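Local coordinates for protein hyaluronidase (Streptomyces koganeiensis, PDB 4UFQ) that probably hydrolyses hyaluronan, as a bacterial hyaluronidase whose three chains assemble into an elongated, beta-rich trimer, at residues A125-T130 with D148-P153. Sequence-based numbering, arbitrary orientation.
With SO4 (sulfate ion), chain Q.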
loop_
_atom_site.group_PDB
_atom_site.type_symbol
_atom_site.label_atom_id
_atom_site.label_comp_id
_atom_site.label_asym_id
_atom_site.label_seq_id
_atom_site.Cartn_x
_atom_site.Cartn_y
_atom_site.Cartn_z
ATOM N N ALA B 125 2.738 -6.239 -3.407
ATOM C CA ALA B 125 2.549 -7.668 -3.207
ATOM C C ALA B 125 2.309 -7.923 -1.737
ATOM O O ALA B 125 3.201 -7.663 -0.909
ATOM C CB ALA B 125 3.766 -8.434 -3.662
ATOM N N LEU B 126 1.119 -8.412 -1.419
ATOM C CA LEU B 126 0.727 -8.761 -0.061
ATOM C C LEU B 126 0.700 -10.273 0.052
ATOM O O LEU B 126 -0.162 -10.921 -0.562
ATOM C CB LEU B 126 -0.630 -8.126 0.321
ATOM C CG LEU B 126 -0.767 -6.634 0.001
ATOM C CD1 LEU B 126 -2.117 -6.137 0.469
ATOM C CD2 LEU B 126 0.385 -5.821 0.644
ATOM N N ARG B 127 1.660 -10.829 0.792
ATOM C CA ARG B 127 1.934 -12.260 0.811
ATOM C C ARG B 127 1.934 -12.802 2.226
ATOM O O ARG B 127 2.990 -13.003 2.848
ATOM C CB ARG B 127 3.267 -12.549 0.103
ATOM C CG ARG B 127 3.186 -12.355 -1.398
ATOM C CD ARG B 127 4.530 -12.446 -2.136
ATOM N NE ARG B 127 4.258 -12.491 -3.580
ATOM C CZ ARG B 127 5.171 -12.593 -4.539
ATOM N NH1 ARG B 127 6.457 -12.666 -4.238
ATOM N NH2 ARG B 127 4.790 -12.619 -5.815
ATOM N N ASN B 128 0.737 -13.062 2.728
ATOM C CA ASN B 128 0.553 -13.523 4.094
ATOM C C ASN B 128 0.394 -15.036 4.168
ATOM O O ASN B 128 0.986 -15.695 5.034
ATOM C CB ASN B 128 -0.685 -12.837 4.668
ATOM C CG ASN B 128 -0.769 -12.954 6.165
ATOM O OD1 ASN B 128 0.237 -12.846 6.855
ATOM N ND2 ASN B 128 -1.965 -13.210 6.679
ATOM N N ASN B 129 -0.409 -15.578 3.253
ATOM C CA ASN B 129 -0.752 -16.997 3.279
ATOM C C ASN B 129 0.135 -17.848 2.372
ATOM O O ASN B 129 0.363 -17.507 1.208
ATOM C CB ASN B 129 -2.232 -17.152 2.940
ATOM C CG ASN B 129 -3.111 -16.542 4.006
ATOM O OD1 ASN B 129 -3.147 -17.033 5.139
ATOM N ND2 ASN B 129 -3.780 -15.446 3.676
ATOM N N THR B 130 0.648 -18.945 2.931
ATOM C CA THR B 130 1.634 -19.777 2.240
ATOM C C THR B 130 1.117 -20.211 0.866
ATOM O O THR B 130 -0.039 -20.639 0.719
ATOM C CB THR B 130 2.002 -21.013 3.077
ATOM O OG1 THR B 130 2.506 -20.589 4.349
ATOM C CG2 THR B 130 3.063 -21.859 2.379
ATOM N N ASP B 148 -1.929 -18.287 -7.209
ATOM C CA ASP B 148 -0.729 -18.945 -6.735
ATOM C C ASP B 148 0.400 -17.917 -6.691
ATOM O O ASP B 148 0.506 -17.065 -7.583
ATOM C CB ASP B 148 -0.353 -20.106 -7.659
ATOM C CG ASP B 148 -1.357 -21.251 -7.624
ATOM O OD1 ASP B 148 -2.140 -21.357 -6.660
ATOM O OD2 ASP B 148 -1.336 -22.067 -8.565
ATOM N N ARG B 149 1.233 -17.985 -5.659
ATOM C CA ARG B 149 2.262 -16.968 -5.469
ATOM C C ARG B 149 3.173 -16.898 -6.688
ATOM O O ARG B 149 3.661 -17.921 -7.184
ATOM C CB ARG B 149 3.093 -17.230 -4.207
ATOM C CG ARG B 149 4.052 -16.085 -3.885
ATOM C CD ARG B 149 4.644 -16.221 -2.503
ATOM N NE ARG B 149 3.617 -16.197 -1.462
ATOM C CZ ARG B 149 3.879 -16.171 -0.163
ATOM N NH1 ARG B 149 5.139 -16.149 0.244
ATOM N NH2 ARG B 149 2.892 -16.159 0.726
ATOM N N ALA B 150 3.368 -15.675 -7.164
ATOM C CA ALA B 150 4.268 -15.338 -8.276
ATOM C C ALA B 150 3.729 -15.733 -9.650
ATOM O O ALA B 150 4.397 -15.531 -10.666
ATOM C CB ALA B 150 5.691 -15.899 -8.057
ATOM N N ALA B 151 2.514 -16.266 -9.689
ATOM C CA ALA B 151 1.879 -16.578 -10.965
ATOM C C ALA B 151 1.490 -15.307 -11.709
ATOM O O ALA B 151 1.274 -14.262 -11.113
ATOM C CB ALA B 151 0.627 -17.447 -10.761
ATOM N N THR B 152 1.391 -15.407 -13.028
ATOM C CA THR B 152 0.889 -14.309 -13.837
ATOM C C THR B 152 -0.646 -14.319 -13.859
ATOM O O THR B 152 -1.252 -15.330 -14.239
ATOM C CB THR B 152 1.400 -14.435 -15.276
ATOM O OG1 THR B 152 2.827 -14.512 -15.263
ATOM C CG2 THR B 152 0.984 -13.229 -16.103
ATOM N N PRO B 153 -1.290 -13.205 -13.479
ATOM C CA PRO B 153 -2.756 -13.171 -13.575
ATOM C C PRO B 153 -3.211 -13.395 -15.019
ATOM O O PRO B 153 -2.561 -12.914 -15.940
ATOM C CB PRO B 153 -3.104 -11.758 -13.094
ATOM C CG PRO B 153 -1.931 -11.336 -12.248
ATOM C CD PRO B 153 -0.747 -11.951 -12.921
HETATM S S SO4 Q . 7.581 -12.309 -8.043
HETATM O O1 SO4 Q . 8.429 -11.124 -7.883
HETATM O O2 SO4 Q . 7.989 -13.051 -9.241
HETATM O O3 SO4 Q . 6.162 -11.947 -8.101
HETATM O O4 SO4 Q . 7.794 -13.191 -6.895
#
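Arg127 and Arg149 cross at a slant with their guanidinium planes nearly parallel (5° apart), a worked example of how two arginines can pack closely while their N-H groups stay turned to acceptors. Neither guanidinium sits squarely over the other. Instead, Arg127 CB stands 3.6 Å above the centre of the Arg149 guanidinium, while Arg149 CG covers one face of the Arg127 guanidinium near its rim, 3.6 Å from Arg127 NE. These two methylene-over-guanidinium contacts are the tight part, and the aliphatic chains continue it between them, with Arg127 CD 3.8 Å from Arg149 CD. Arg127 reaches this position as an extended chain from CG to NE. Arg149 bends at chi3 (-61°), which turns its head back over the base of Arg127.

The solvent side is looser. There Arg149 NH2 gives a weak, bent bond to Asn129 O (2.9 Å, 125°), and the exposed Thr130 and Ala150 add little; Arg149 NE is held by Leu132 O. Near Ala150, in the type II turn from Asp148 to Ala151, the Arg127 edge grips a sulfate, probably from the crystallisation liquor: NH2 reaches its O3 at 2.7 Å and NH1 its O4 at 3.0 Å. Ala150 CB brushes the same anion.

The contact links strand 124-127, which continues the sheet into the second subunit, and the residues after it to the loop following strand 147-148. Asp133 joins the two sides further, forming a salt bridge to Arg127 NE and accepting a hydrogen bond from Ala150 N. Arg127 NE and Arg149 NE, like charges, lie 4.3 Å apart, a closeness that Asp133 probably eases. The arginines thus meet through methylenes and faces, leaving Arg127 its charged partners and Arg149 backbone carbonyl oxygens.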